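Glycine betaine, L-proline ABC transporter, glycine/betaine/L-proline-binding protein (ProX) (Borrelia burgdorferi, PDB 3TMG) binds glycine betaine as the substrate-binding protein of an ABC-type transport system and probably delivers it, or related quaternary amines, for uptake into the cell. Local coordinates at residues G67-W72 with Y226-F231; G92-G97 with V209-R214. One frame throughout, in Å; residues are numbered along the deposited sequence.

Interaction 1: residues G67-W72 with Y226-F231; sequences GTVSSW and YVFDHF. With BET (trimethyl glycine), chain E.
G67 and F228 bring strand 67-73 and helix 222-230 together, their CA atoms 7.3 Å apart, in a strand-to-helix packing within one lobe of a periplasmic-binding-protein fold. No hydrogen bond joins the two segments. The strand turns a corner at V69, where T68 OG1 accepts from S70 N at 3.0 Å and so closes an ST turn; in the second segment the helix ends at H230, and F231, the first residue past it, still donates its N to V227 O.

Two phenylalanines do the touching. The ring of F228 presents a face to the backbone of G67, whose CA lies 4.2 Å from the ring centroid and 26° off the normal, a CH-pi contact. With no side chain at G67, F228 CZ comes within 3.8 Å of G67 CA. The same ring meets V69 at its edge, with CG1 close to the ring plane and 4.2 Å from CD1. F231 has CG anti to its backbone N (chi1 172°), which brings the ring to V69, where CD2 of F231 lies 3.8 Å from CG1 of V69 and the two side chains cross at about a right angle; L35 of helix 26-41 touches both V69 and F231, and W270 packs edge-to-face with the latter.

Farther along the strand, W72 belongs to the ligand pocket. Its NE1 is hydrogen-bonded to E28, and one face of its indole is covered by the bound trimethyl glycine, so that the hydrophobic core and the binding site share one strand. BET CA sits 3.6 Å above the indole plane, displaced toward the rim, and the carboxylate OXT comes within 3.3 Å of W72 CG.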
ATOM      1  N   GLY A  67      11.603  -6.010  -9.269  1.00 18.17           N
ATOM      2  CA  GLY A  67      10.190  -5.641  -9.343  1.00 16.77           C
ATOM      3  C   GLY A  67       9.647  -5.073  -8.045  1.00 15.83           C
ATOM      4  O   GLY A  67      10.311  -5.146  -7.002  1.00 15.52           O
ATOM      5  N   THR A  68       8.473  -4.441  -8.127  1.00 14.76           N
ATOM      6  CA  THR A  68       7.698  -4.069  -6.946  1.00 13.96           C
ATOM      7  C   THR A  68       6.240  -4.369  -7.253  1.00 13.64           C
ATOM      8  O   THR A  68       5.808  -4.184  -8.419  1.00 14.10           O
ATOM      9  CB  THR A  68       7.892  -2.583  -6.546  1.00 13.72           C
ATOM     10  OG1 THR A  68       6.967  -2.241  -5.528  1.00 13.23           O
ATOM     11  CG2 THR A  68       7.638  -1.615  -7.741  1.00 14.19           C
ATOM     12  N   VAL A  69       5.483  -4.803  -6.244  1.00 12.77           N
ATOM     13  CA  VAL A  69       4.030  -4.949  -6.399  1.00 12.75           C
ATOM     14  C   VAL A  69       3.316  -3.847  -5.576  1.00 12.44           C
ATOM     15  O   VAL A  69       2.143  -3.991  -5.194  1.00 11.74           O
ATOM     16  CB  VAL A  69       3.529  -6.377  -6.047  1.00 12.70           C
ATOM     17  CG1 VAL A  69       4.071  -7.337  -7.094  1.00 13.27           C
ATOM     18  CG2 VAL A  69       3.953  -6.841  -4.632  1.00 12.52           C
ATOM     19  N   SER A  70       4.041  -2.742  -5.326  1.00 13.06           N
ATOM     20  CA  SER A  70       3.573  -1.717  -4.371  1.00 13.66           C
ATOM     21  C   SER A  70       3.278  -0.336  -4.973  1.00 13.58           C
ATOM     22  O   SER A  70       3.167   0.619  -4.220  1.00 13.97           O
ATOM     23  CB  SER A  70       4.602  -1.519  -3.251  1.00 14.58           C
ATOM     24  OG  SER A  70       4.734  -2.713  -2.482  1.00 17.40           O
ATOM     25  N   SER A  71       3.116  -0.227  -6.296  1.00 13.00           N
ATOM     26  CA  SER A  71       2.944   1.108  -6.906  1.00 13.25           C
ATOM     27  C   SER A  71       1.499   1.602  -6.877  1.00 12.75           C
ATOM     28  O   SER A  71       0.617   0.968  -7.477  1.00 12.37           O
ATOM     29  CB  SER A  71       3.491   1.110  -8.348  1.00 13.47           C
ATOM     30  OG  SER A  71       3.260   2.339  -9.035  1.00 14.24           O
ATOM     31  N   TRP A  72       1.257   2.721  -6.192  1.00 12.45           N
ATOM     32  CA  TRP A  72      -0.134   3.248  -6.053  1.00 12.01           C
ATOM     33  C   TRP A  72      -0.315   4.337  -7.046  1.00 12.33           C
ATOM     34  O   TRP A  72       0.227   5.443  -6.884  1.00 12.77           O
ATOM     35  CB  TRP A  72      -0.401   3.765  -4.641  1.00 11.80           C
ATOM     36  CG  TRP A  72      -0.810   2.658  -3.706  1.00 10.73           C
ATOM     37  CD1 TRP A  72      -0.092   1.501  -3.363  1.00 10.42           C
ATOM     38  CD2 TRP A  72      -2.012   2.631  -2.881  1.00 11.01           C
ATOM     39  NE1 TRP A  72      -0.822   0.739  -2.460  1.00 10.37           N
ATOM     40  CE2 TRP A  72      -1.987   1.377  -2.145  1.00  9.95           C
ATOM     41  CE3 TRP A  72      -3.105   3.511  -2.709  1.00 10.75           C
ATOM     42  CZ2 TRP A  72      -2.995   1.038  -1.250  1.00 10.31           C
ATOM     43  CZ3 TRP A  72      -4.115   3.145  -1.822  1.00 10.59           C
ATOM     44  CH2 TRP A  72      -4.052   1.933  -1.108  1.00 10.09           C
ATOM     45  N   TYR A 226       6.971 -13.481 -15.660  1.00 21.19           N
ATOM     46  CA  TYR A 226       5.639 -14.073 -15.753  1.00 21.09           C
ATOM     47  C   TYR A 226       4.896 -13.962 -14.424  1.00 19.58           C
ATOM     48  O   TYR A 226       3.737 -13.573 -14.414  1.00 19.17           O
ATOM     49  CB  TYR A 226       5.763 -15.541 -16.208  1.00 22.78           C
ATOM     50  CG  TYR A 226       4.461 -16.283 -16.413  1.00 23.36           C
ATOM     51  CD1 TYR A 226       3.657 -16.634 -15.319  1.00 22.66           C
ATOM     52  CD2 TYR A 226       4.039 -16.668 -17.714  1.00 25.11           C
ATOM     53  CE1 TYR A 226       2.471 -17.319 -15.499  1.00 23.28           C
ATOM     54  CE2 TYR A 226       2.865 -17.373 -17.905  1.00 25.49           C
ATOM     55  CZ  TYR A 226       2.103 -17.709 -16.800  1.00 24.82           C
ATOM     56  OH  TYR A 226       0.917 -18.380 -17.005  1.00 25.95           O
ATOM     57  N   VAL A 227       5.563 -14.260 -13.298  1.00 18.85           N
ATOM     58  CA  VAL A 227       4.899 -14.156 -12.000  1.00 17.76           C
ATOM     59  C   VAL A 227       4.500 -12.694 -11.708  1.00 16.80           C
ATOM     60  O   VAL A 227       3.354 -12.420 -11.319  1.00 15.98           O
ATOM     61  CB  VAL A 227       5.771 -14.716 -10.865  1.00 17.59           C
ATOM     62  CG1 VAL A 227       5.090 -14.534  -9.527  1.00 16.79           C
ATOM     63  CG2 VAL A 227       6.079 -16.190 -11.130  1.00 18.93           C
ATOM     64  N   PHE A 228       5.427 -11.753 -11.899  1.00 17.00           N
ATOM     65  CA  PHE A 228       5.073 -10.342 -11.733  1.00 16.57           C
ATOM     66  C   PHE A 228       3.888  -9.945 -12.639  1.00 17.00           C
ATOM     67  O   PHE A 228       2.991  -9.166 -12.230  1.00 16.12           O
ATOM     68  CB  PHE A 228       6.282  -9.420 -12.003  1.00 17.15           C
ATOM     69  CG  PHE A 228       7.323  -9.394 -10.879  1.00 17.34           C
ATOM     70  CD1 PHE A 228       6.990  -8.935  -9.601  1.00 16.76           C
ATOM     71  CD2 PHE A 228       8.632  -9.786 -11.117  1.00 18.29           C
ATOM     72  CE1 PHE A 228       7.945  -8.886  -8.576  1.00 17.05           C
ATOM     73  CE2 PHE A 228       9.599  -9.754 -10.090  1.00 18.65           C
ATOM     74  CZ  PHE A 228       9.257  -9.284  -8.824  1.00 17.51           C
ATOM     75  N   ASP A 229       3.883 -10.484 -13.855  1.00 18.19           N
ATOM     76  CA  ASP A 229       2.860 -10.126 -14.850  1.00 19.15           C
ATOM     77  C   ASP A 229       1.482 -10.740 -14.516  1.00 19.02           C
ATOM     78  O   ASP A 229       0.450 -10.183 -14.900  1.00 20.56           O
ATOM     79  CB  ASP A 229       3.355 -10.580 -16.235  1.00 20.39           C
ATOM     80  CG  ASP A 229       2.593  -9.938 -17.392  1.00 21.28           C
ATOM     81  OD1 ASP A 229       2.083  -8.798 -17.302  1.00 20.99           O
ATOM     82  OD2 ASP A 229       2.507 -10.606 -18.413  1.00 22.70           O
ATOM     83  N   HIS A 230       1.455 -11.849 -13.776  1.00 18.71           N
ATOM     84  CA  HIS A 230       0.219 -12.558 -13.467  1.00 18.23           C
ATOM     85  C   HIS A 230      -0.301 -12.381 -12.070  1.00 16.81           C
ATOM     86  O   HIS A 230      -1.447 -12.712 -11.802  1.00 16.87           O
ATOM     87  CB  HIS A 230       0.349 -14.075 -13.794  1.00 19.43           C
ATOM     88  CG  HIS A 230       0.419 -14.369 -15.278  1.00 21.10           C
ATOM     89  ND1 HIS A 230       1.554 -14.218 -15.994  1.00 21.60           N
ATOM     90  CD2 HIS A 230      -0.562 -14.822 -16.175  1.00 21.92           C
ATOM     91  CE1 HIS A 230       1.303 -14.561 -17.287  1.00 23.43           C
ATOM     92  NE2 HIS A 230       0.014 -14.923 -17.381  1.00 23.40           N
ATOM     93  N   PHE A 231       0.499 -11.831 -11.153  1.00 16.14           N
ATOM     94  CA  PHE A 231       0.052 -11.626  -9.775  1.00 14.87           C
ATOM     95  C   PHE A 231      -1.182 -10.693  -9.744  1.00 14.59           C
ATOM     96  O   PHE A 231      -1.115  -9.571 -10.223  1.00 14.90           O
ATOM     97  CB  PHE A 231       1.182 -11.015  -8.955  1.00 14.21           C
ATOM     98  CG  PHE A 231       0.767 -10.590  -7.569  1.00 13.31           C
ATOM     99  CD1 PHE A 231       0.301 -11.528  -6.666  1.00 13.31           C
ATOM    100  CD2 PHE A 231       0.840  -9.247  -7.183  1.00 12.62           C
ATOM    101  CE1 PHE A 231      -0.087 -11.128  -5.378  1.00 13.01           C
ATOM    102  CE2 PHE A 231       0.451  -8.830  -5.887  1.00 12.06           C
ATOM    103  CZ  PHE A 231      -0.008  -9.768  -4.999  1.00 12.00           C
TER
HETATM  104  N   BET E 310      -0.345   3.459   1.018  1.00 21.24           N
HETATM  105  CA  BET E 310       0.476   3.467  -0.204  1.00 22.93           C
HETATM  106  C   BET E 310       0.568   4.918  -0.698  1.00 25.81           C
HETATM  107  O   BET E 310       1.301   5.808  -0.191  1.00 21.29           O
HETATM  108  OXT BET E 310      -0.171   5.182  -1.624  1.00 31.67           O
HETATM  109  C1  BET E 310      -0.609   2.086   1.483  1.00 21.38           C
HETATM  110  C2  BET E 310      -1.636   4.088   0.771  1.00 21.25           C
HETATM  111  C3  BET E 310       0.350   4.214   2.079  1.00 18.99           C

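Interaction 2: residues G92-G97 with V209-R214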
ATOM      1  N   GLY A  92       0.682  -3.357 -15.353  1.00 16.23           N
ATOM      2  CA  GLY A  92      -0.759  -3.283 -15.090  1.00 15.22           C
ATOM      3  C   GLY A  92      -1.060  -3.435 -13.617  1.00 14.07           C
ATOM      4  O   GLY A  92      -0.133  -3.399 -12.812  1.00 13.78           O
ATOM      5  N   ALA A  93      -2.341  -3.633 -13.261  1.00 13.44           N
ATOM      6  CA  ALA A  93      -2.776  -3.604 -11.857  1.00 12.76           C
ATOM      7  C   ALA A  93      -2.659  -4.997 -11.292  1.00 12.85           C
ATOM      8  O   ALA A  93      -3.017  -5.965 -11.974  1.00 13.11           O
ATOM      9  CB  ALA A  93      -4.241  -3.132 -11.744  1.00 12.27           C
ATOM     10  N   ASN A  94      -2.191  -5.099 -10.045  1.00 12.34           N
ATOM     11  CA  ASN A  94      -2.334  -6.372  -9.299  1.00 12.37           C
ATOM     12  C   ASN A  94      -3.527  -6.351  -8.331  1.00 12.19           C
ATOM     13  O   ASN A  94      -3.874  -7.382  -7.732  1.00 11.90           O
ATOM     14  CB  ASN A  94      -1.039  -6.720  -8.547  1.00 12.30           C
ATOM     15  CG  ASN A  94      -0.638  -5.667  -7.534  1.00 11.98           C
ATOM     16  OD1 ASN A  94      -1.388  -5.364  -6.603  1.00 11.74           O
ATOM     17  ND2 ASN A  94       0.568  -5.134  -7.692  1.00 11.85           N
ATOM     18  N   TYR A  95      -4.109  -5.159  -8.148  1.00 11.49           N
ATOM     19  CA  TYR A  95      -5.226  -4.959  -7.242  1.00 11.75           C
ATOM     20  C   TYR A  95      -5.987  -3.727  -7.754  1.00 11.99           C
ATOM     21  O   TYR A  95      -5.360  -2.691  -8.054  1.00 11.61           O
ATOM     22  CB  TYR A  95      -4.756  -4.713  -5.755  1.00 11.31           C
ATOM     23  CG  TYR A  95      -5.952  -4.339  -4.852  1.00 11.48           C
ATOM     24  CD1 TYR A  95      -6.378  -2.997  -4.734  1.00 11.32           C
ATOM     25  CD2 TYR A  95      -6.693  -5.352  -4.177  1.00 11.92           C
ATOM     26  CE1 TYR A  95      -7.500  -2.654  -3.971  1.00 11.50           C
ATOM     27  CE2 TYR A  95      -7.820  -5.012  -3.408  1.00 12.28           C
ATOM     28  CZ  TYR A  95      -8.214  -3.680  -3.335  1.00 12.11           C
ATOM     29  OH  TYR A  95      -9.291  -3.330  -2.567  1.00 13.10           O
ATOM     30  N   GLU A  96      -7.319  -3.806  -7.834  1.00 12.48           N
ATOM     31  CA  GLU A  96      -8.132  -2.648  -8.254  1.00 12.74           C
ATOM     32  C   GLU A  96      -9.154  -2.288  -7.185  1.00 12.36           C
ATOM     33  O   GLU A  96      -9.753  -3.177  -6.585  1.00 12.36           O
ATOM     34  CB  GLU A  96      -8.849  -2.897  -9.606  1.00 15.05           C
ATOM     35  CG  GLU A  96      -7.827  -3.141 -10.731  1.00 16.68           C
ATOM     36  CD  GLU A  96      -8.426  -3.240 -12.119  1.00 19.98           C
ATOM     37  OE1 GLU A  96      -9.579  -2.835 -12.315  1.00 22.85           O
ATOM     38  OE2 GLU A  96      -7.704  -3.681 -13.041  1.00 20.51           O
ATOM     39  N   GLY A  97      -9.325  -0.972  -6.959  1.00 11.82           N
ATOM     40  CA  GLY A  97     -10.309  -0.453  -6.039  1.00 11.89           C
ATOM     41  C   GLY A  97      -9.746   0.325  -4.864  1.00 11.60           C
ATOM     42  O   GLY A  97     -10.440   0.474  -3.836  1.00 12.05           O
ATOM     43  N   VAL A 209      -3.338  -0.704  -7.546  1.00 10.46           N
ATOM     44  CA  VAL A 209      -1.917  -0.898  -7.184  1.00 10.77           C
ATOM     45  C   VAL A 209      -1.333  -1.642  -8.365  1.00 11.37           C
ATOM     46  O   VAL A 209      -1.925  -2.650  -8.809  1.00 11.50           O
ATOM     47  CB  VAL A 209      -1.776  -1.736  -5.897  1.00 10.16           C
ATOM     48  CG1 VAL A 209      -0.318  -1.792  -5.400  1.00 10.26           C
ATOM     49  CG2 VAL A 209      -2.699  -1.170  -4.786  1.00  9.48           C
ATOM     50  N   HIS A 210      -0.200  -1.157  -8.867  1.00 11.87           N
ATOM     51  CA  HIS A 210       0.411  -1.776 -10.032  1.00 12.98           C
ATOM     52  C   HIS A 210       1.671  -2.507  -9.721  1.00 13.01           C
ATOM     53  O   HIS A 210       2.260  -2.325  -8.649  1.00 12.26           O
ATOM     54  CB  HIS A 210       0.684  -0.724 -11.139  1.00 14.31           C
ATOM     55  CG  HIS A 210      -0.560  -0.322 -11.910  1.00 15.03           C
ATOM     56  ND1 HIS A 210      -0.552  -0.103 -13.262  1.00 16.29           N
ATOM     57  CD2 HIS A 210      -1.835  -0.048 -11.482  1.00 14.60           C
ATOM     58  CE1 HIS A 210      -1.776   0.259 -13.671  1.00 16.61           C
ATOM     59  NE2 HIS A 210      -2.584   0.268 -12.596  1.00 15.98           N
ATOM     60  N   THR A 211       2.053  -3.374 -10.659  1.00 13.66           N
ATOM     61  CA  THR A 211       3.269  -4.154 -10.552  1.00 14.21           C
ATOM     62  C   THR A 211       4.228  -3.534 -11.584  1.00 15.07           C
ATOM     63  O   THR A 211       3.884  -3.395 -12.763  1.00 15.53           O
ATOM     64  CB  THR A 211       3.005  -5.637 -10.923  1.00 14.77           C
ATOM     65  OG1 THR A 211       2.147  -6.228  -9.926  1.00 14.40           O
ATOM     66  CG2 THR A 211       4.343  -6.424 -10.951  1.00 15.49           C
ATOM     67  N   LEU A 212       5.396  -3.105 -11.122  1.00 15.12           N
ATOM     68  CA  LEU A 212       6.410  -2.582 -12.027  1.00 15.97           C
ATOM     69  C   LEU A 212       7.631  -3.477 -11.976  1.00 16.51           C
ATOM     70  O   LEU A 212       7.993  -3.978 -10.902  1.00 16.33           O
ATOM     71  CB  LEU A 212       6.819  -1.160 -11.652  1.00 16.16           C
ATOM     72  CG  LEU A 212       5.711  -0.216 -11.194  1.00 16.06           C
ATOM     73  CD1 LEU A 212       6.300   1.075 -10.633  1.00 16.28           C
ATOM     74  CD2 LEU A 212       4.687   0.101 -12.290  1.00 16.26           C
ATOM     75  N   VAL A 213       8.301  -3.652 -13.122  1.00 17.59           N
ATOM     76  CA  VAL A 213       9.518  -4.473 -13.161  1.00 18.31           C
ATOM     77  C   VAL A 213      10.620  -3.677 -13.871  1.00 19.59           C
ATOM     78  O   VAL A 213      10.358  -2.724 -14.595  1.00 19.12           O
ATOM     79  CB  VAL A 213       9.302  -5.850 -13.856  1.00 18.89           C
ATOM     80  CG1 VAL A 213       8.283  -6.698 -13.121  1.00 17.78           C
ATOM     81  CG2 VAL A 213       8.892  -5.677 -15.320  1.00 19.67           C
ATOM     82  N   ARG A 214      11.858  -4.054 -13.622  1.00 20.75           N
ATOM     83  CA  ARG A 214      12.996  -3.365 -14.241  1.00 22.75           C
ATOM     84  C   ARG A 214      13.006  -3.598 -15.759  1.00 24.65           C
ATOM     85  O   ARG A 214      12.518  -4.615 -16.214  1.00 24.46           O
ATOM     86  CB  ARG A 214      14.317  -3.821 -13.622  1.00 23.13           C
ATOM     87  CG  ARG A 214      14.603  -5.311 -13.680  1.00 23.55           C
ATOM     88  CD  ARG A 214      16.015  -5.619 -13.197  1.00 24.26           C
ATOM     89  NE  ARG A 214      16.374  -7.019 -13.412  1.00 24.73           N
ATOM     90  CZ  ARG A 214      16.880  -7.519 -14.542  1.00 26.25           C
ATOM     91  NH1 ARG A 214      17.113  -6.732 -15.589  1.00 26.80           N
ATOM     92  NH2 ARG A 214      17.187  -8.822 -14.601  1.00 26.90           N
TER
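Backbone bonds join G92 to T211, and N94 and Y95 to V209, in an antiparallel pairing interrupted by a classic beta bulge. A93 stands beside H210 as a non-hydrogen-bonded pair with CA atoms 4.1 Å apart, after which the register slips by one and both N94 and Y95 face V209. The carbonyl of V209 thus serves two amides: N94 N binds V209 O at 2.8 Å, while Y95 N makes a weak second bond to it. In return V209 N donates to Y95 O at 2.9 Å, and T211 N donates to G92 O at 3.1 Å.

Among the side chains, the polar link is N94 to T211. With chi1 at 60°, the N94 amide is set between its own backbone N and carbonyl carbon and turned across T211, so that ND2 reaches T211 OG1 at 2.9 Å. The bond is nearly straight (171°), and the hydroxyl oxygen lies in the amide plane. Because ND2 also donates to V69 O, the rotation of this buried amide is fixed by two acceptors.

Nonpolar and face contacts complete the join. The imidazole of H210 lies over the backbone from G92 to A93, with G92 C 3.4 Å above the ring plane, and D90 holds its ND1. V209 CG2 touches Y95 CD1 at 4.1 Å; the far end of that tyrosine is bonded to D235.

The bulge coincides with the bend in strand 88-105, whose 92-97 part borders strand 207-214. Strand 67-73 lies along the other edge of 207-214, V209 also touches W72 of the ligand pocket, and F228 of helix 222-230 packs against T211 and V213.

Following the chain from the N terminus, 67-72 is the first of the four segments, then comes 92-97, then 209-214 and finally 226-231. Interaction 2 therefore closes its loop of 111 residues wholly within the 153-residue loop of interaction 1, and the two nest without crossing. They meet in one antiparallel sheet, where strand 207-214 is bordered by both 67-73 and 88-105; S71 O lies 2.7 Å from H210 N and T68 N 2.9 Å from L212 O, both probable hydrogen bonds. F231 O also packs on N94 CB. Together they tie this sheet to helix 222-230, with the ligand pocket reached along strand 67-73.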